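Local coordinates for protein beta-lactamase (Escherichia coli, PDB 6PQ9) that probably catalyses the hydrolysis of beta-lactams to substituted beta-amino acids, as a class A beta-lactamase linked to antibiotic resistance, at residues A[125-128]-A[132-135]; A[91-96]-A[141-146]. The protein carries 1 engineered substitution. One frame throughout, in Å; residues are numbered along the deposited sequence.

Contact 1. Residues A[125-128]-A[132-135]; sequences LKAT and SDNN. With SO4 (sulfate ion), chain L.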
# COMPACT_ATOMS: atom_id res chain seq x y z
N LEU A 125 -4.94 13.95 2.67
CA LEU A 125 -4.20 12.98 1.88
C LEU A 125 -2.84 12.66 2.50
O LEU A 125 -2.40 11.51 2.50
CB LEU A 125 -3.99 13.51 0.46
CG LEU A 125 -5.00 13.10 -0.60
CD1 LEU A 125 -4.65 13.85 -1.87
CD2 LEU A 125 -4.94 11.59 -0.80
N LYS A 126 -2.15 13.69 2.98
CA LYS A 126 -0.86 13.48 3.63
C LYS A 126 -1.01 12.55 4.84
O LYS A 126 -0.28 11.56 4.97
CB LYS A 126 -0.27 14.84 4.01
CG LYS A 126 0.95 14.78 4.92
CD LYS A 126 2.19 14.31 4.17
CE LYS A 126 3.43 14.51 5.02
NZ LYS A 126 4.55 13.62 4.59
N ALA A 127 -1.99 12.83 5.70
CA ALA A 127 -2.24 11.97 6.85
C ALA A 127 -2.55 10.53 6.43
O ALA A 127 -2.09 9.57 7.06
CB ALA A 127 -3.40 12.52 7.69
N THR A 128 -3.37 10.38 5.39
CA THR A 128 -3.83 9.05 4.99
C THR A 128 -2.70 8.23 4.36
O THR A 128 -2.54 7.05 4.69
CB THR A 128 -4.99 9.19 4.02
OG1 THR A 128 -6.02 9.98 4.63
CG2 THR A 128 -5.54 7.82 3.62
N SER A 132 -1.00 6.87 7.31
CA SER A 132 -1.94 5.75 7.31
C SER A 132 -3.18 6.03 8.16
O SER A 132 -3.80 5.10 8.69
CB SER A 132 -1.25 4.46 7.76
OG SER A 132 -1.95 3.34 7.27
N ASP A 133 -3.57 7.30 8.27
CA ASP A 133 -4.75 7.71 9.02
C ASP A 133 -6.01 6.93 8.59
O ASP A 133 -6.38 6.92 7.41
CB ASP A 133 -4.97 9.21 8.82
CG ASP A 133 -5.83 9.83 9.90
OD1 ASP A 133 -7.00 9.41 10.08
OD2 ASP A 133 -5.32 10.73 10.58
N ASN A 134 -6.69 6.34 9.56
CA ASN A 134 -7.92 5.60 9.24
C ASN A 134 -9.13 6.51 9.05
O ASN A 134 -10.01 6.18 8.24
CB ASN A 134 -8.23 4.57 10.31
CG ASN A 134 -7.28 3.40 10.25
OD1 ASN A 134 -6.77 3.08 9.19
ND2 ASN A 134 -7.01 2.80 11.40
N ASN A 135 -9.22 7.61 9.79
CA ASN A 135 -10.33 8.53 9.58
C ASN A 135 -10.11 9.35 8.32
O ASN A 135 -11.06 9.58 7.57
CB ASN A 135 -10.52 9.43 10.81
CG ASN A 135 -11.03 8.65 12.00
OD1 ASN A 135 -11.91 7.80 11.87
ND2 ASN A 135 -10.47 8.93 13.18
S SO4 L . -2.57 0.16 8.29
O1 SO4 L . -1.39 0.83 7.75
O2 SO4 L . -3.74 0.98 8.02
O3 SO4 L . -2.76 -1.16 7.66
O4 SO4 L . -2.36 -0.02 9.72
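Asp133 and Ala127 meet where the chain turns from helix 121-130 into helix 134-144. The backbone makes the join: Asp133 N donates to Ala127 O (3.0 Å) along a nearly straight N-H...O path of 172°, although the donor stands 40° above the carbonyl plane. Asp133 CB rests 3.4 Å from Ala127 O and 3.8 Å from Ala127 CB. Because CG is anti to the backbone N (chi1 -159°), the carboxylate swings beside the main chain that follows. There OD1 caps helix 134-144, weakly accepting from Asn135 N at 2.9 Å, and it also takes hydrogen bonds from Gly136 N and Ser106 OG. OD2 passes 3.9 Å from Ala127 CB and accepts from Leu108 N. Three bonds to OD1, one of them weak, and one to OD2 fix the rotation of this buried group. Just before it, Ser132, with positive phi, leaves helical geometry, and its CA lies 3.0 Å from Thr128 O in a CH...O contact. Its CB points away from segment 125-128, and OG donates to sulfate O1 at 2.6 Å and is hydrogen-bonded to Lys236 NZ. The anion is further held by Lys71 NZ, Ser239 N and the backbone N of Gly68, the engineered glycine that replaces the nucleophilic serine. Ser132-Asp133-Asn134 is the SDN motif of class A beta-lactamases, here lining an active site occupied by sulfate.

Contact 2. Residues A[91-96]-A[141-146]; sequences KKLFVK and FRFVGG
Leu93 has CG anti to its carbonyl carbon (chi1 -59°), whereas Phe143 has CG anti to its amide nitrogen (chi1 -180°), and with these settings each side chain reaches across to the other. They join strand 92-95, half of a two-stranded antiparallel sheet with strand 117-120, to the C-terminal end of helix 134-144, where the chain leaves the helix through a Schellman motif at Gly145 in the helical domain of the class A fold. The two side chains cross at about a right angle. One methyl carries the touch: Leu93 CD1 comes to 3.7 Å from Phe143 CD1, and lies equally far, 4.1 Å, from the ring atoms CG and CE1 of Phe143 on either side of it. Ile121, at the start of helix 121-130, touches both side chains, and the Phe143 ring also makes a cation-pi contact with Lys81. The contact is shallow, burying 131 Å² in all, with Leu93 and Phe143 supplying most of it.

At the more exposed margin, Lys96 and Arg142 also cross at about a right angle. Both chains are bent at chi3, and Lys96 CE approaches Arg142 NH1 to 4.1 Å. The charged ends are close as well, with Lys96 NZ 4.3 Å from Arg142 NH1. Glu99 probably eases this pairing of like charges: its OE2 forms a salt bridge with Arg142 NE, while its OE1 accepts from Lys96 N, so one carboxylate ties the two segments together. The helix end is closed by two backbone bonds made possible by the positive phi of Gly145 (102°): Gly145 N donates to Arg142 O at 3.3 Å, and Gly146 N reaches back to Phe141 O at 2.8 Å.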
# COMPACT_ATOMS: atom_id res chain seq x y z
N LYS A 91 -8.30 22.73 -1.87
CA LYS A 91 -9.71 22.87 -1.52
C LYS A 91 -9.97 22.26 -0.14
O LYS A 91 -9.45 21.19 0.19
CB LYS A 91 -10.57 22.18 -2.58
CG LYS A 91 -11.94 21.77 -2.11
CD LYS A 91 -12.85 22.96 -2.11
CE LYS A 91 -14.29 22.53 -2.08
NZ LYS A 91 -15.12 23.70 -1.64
N LYS A 92 -10.77 22.95 0.66
CA LYS A 92 -11.01 22.53 2.04
C LYS A 92 -12.36 21.84 2.18
O LYS A 92 -13.37 22.29 1.63
CB LYS A 92 -10.93 23.72 2.98
CG LYS A 92 -9.50 24.21 3.15
CD LYS A 92 -9.34 25.05 4.41
CE LYS A 92 -7.99 25.76 4.42
NZ LYS A 92 -7.97 26.86 5.43
N LEU A 93 -12.35 20.73 2.91
CA LEU A 93 -13.54 19.94 3.21
C LEU A 93 -13.85 20.06 4.69
O LEU A 93 -12.95 19.93 5.53
CB LEU A 93 -13.34 18.47 2.83
CG LEU A 93 -13.02 18.24 1.36
CD1 LEU A 93 -12.89 16.77 1.06
CD2 LEU A 93 -14.10 18.88 0.51
N PHE A 94 -15.12 20.30 5.01
CA PHE A 94 -15.53 20.32 6.40
C PHE A 94 -15.70 18.90 6.91
O PHE A 94 -16.44 18.10 6.32
CB PHE A 94 -16.84 21.11 6.57
CG PHE A 94 -17.33 21.19 7.99
CD1 PHE A 94 -18.14 20.19 8.52
CD2 PHE A 94 -16.97 22.26 8.80
CE1 PHE A 94 -18.59 20.26 9.83
CE2 PHE A 94 -17.42 22.34 10.10
CZ PHE A 94 -18.23 21.34 10.62
N VAL A 95 -15.04 18.59 8.02
CA VAL A 95 -15.02 17.25 8.60
C VAL A 95 -15.82 17.29 9.90
O VAL A 95 -15.48 18.05 10.82
CB VAL A 95 -13.58 16.77 8.84
CG1 VAL A 95 -13.57 15.43 9.56
CG2 VAL A 95 -12.84 16.71 7.52
N LYS A 96 -16.87 16.49 9.98
CA LYS A 96 -17.68 16.47 11.20
C LYS A 96 -16.94 15.73 12.31
O LYS A 96 -16.17 14.79 12.07
CB LYS A 96 -19.04 15.81 10.93
CG LYS A 96 -19.77 16.44 9.74
CD LYS A 96 -21.22 16.01 9.68
CE LYS A 96 -21.36 14.66 8.99
NZ LYS A 96 -22.78 14.27 8.83
N PHE A 141 -12.83 8.27 1.20
CA PHE A 141 -13.76 7.35 0.54
C PHE A 141 -15.08 8.04 0.29
O PHE A 141 -15.65 7.94 -0.80
CB PHE A 141 -13.99 6.09 1.38
CG PHE A 141 -13.13 4.91 0.99
CD1 PHE A 141 -13.07 4.47 -0.33
CD2 PHE A 141 -12.39 4.23 1.95
CE1 PHE A 141 -12.26 3.38 -0.69
CE2 PHE A 141 -11.59 3.15 1.60
CZ PHE A 141 -11.53 2.72 0.28
N ARG A 142 -15.59 8.75 1.31
CA ARG A 142 -16.80 9.54 1.16
C ARG A 142 -16.64 10.56 0.04
O ARG A 142 -17.57 10.77 -0.75
CB ARG A 142 -17.13 10.25 2.47
CG ARG A 142 -17.87 9.37 3.47
CD ARG A 142 -17.64 9.79 4.91
NE ARG A 142 -18.60 10.80 5.35
CZ ARG A 142 -19.67 10.54 6.11
NH1 ARG A 142 -20.49 11.53 6.48
NH2 ARG A 142 -19.93 9.29 6.51
N PHE A 143 -15.46 11.18 -0.06
CA PHE A 143 -15.23 12.22 -1.06
C PHE A 143 -15.34 11.67 -2.48
O PHE A 143 -15.87 12.34 -3.37
CB PHE A 143 -13.88 12.90 -0.84
CG PHE A 143 -13.57 13.99 -1.83
CD1 PHE A 143 -14.37 15.14 -1.89
CD2 PHE A 143 -12.50 13.88 -2.70
CE1 PHE A 143 -14.09 16.16 -2.81
CE2 PHE A 143 -12.22 14.91 -3.63
CZ PHE A 143 -13.02 16.05 -3.68
N VAL A 144 -14.84 10.45 -2.71
CA VAL A 144 -14.85 9.88 -4.05
C VAL A 144 -16.07 9.01 -4.32
O VAL A 144 -16.16 8.40 -5.39
CB VAL A 144 -13.60 9.02 -4.34
CG1 VAL A 144 -12.36 9.89 -4.32
CG2 VAL A 144 -13.49 7.86 -3.35
N GLY A 145 -16.99 8.89 -3.38
CA GLY A 145 -18.24 8.21 -3.63
C GLY A 145 -18.37 6.80 -3.11
O GLY A 145 -19.36 6.13 -3.44
N GLY A 146 -17.42 6.32 -2.32
CA GLY A 146 -17.53 5.02 -1.69
C GLY A 146 -16.53 4.03 -2.26
O GLY A 146 -15.83 4.29 -3.24

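Overall arrangement
Helix 134-144 connects the two contacts: contact 1 lies at its N-terminal end, contact 2 at its C-terminal end. Their centres are 12 Å apart and their nearest atoms about 7 Å, so they do not touch. Helix 121-130 is a second link, since it supplies segment 125-128 to contact 1 and, through Ile121, a neighbour to both Leu93 and Phe143 in contact 2. Depth separates them. Contact 1 is buried, its centre 12 Å from that of the chain, and borders the sulfate-occupied active site. Contact 2 is at the surface, its centre 21 Å from that of the chain.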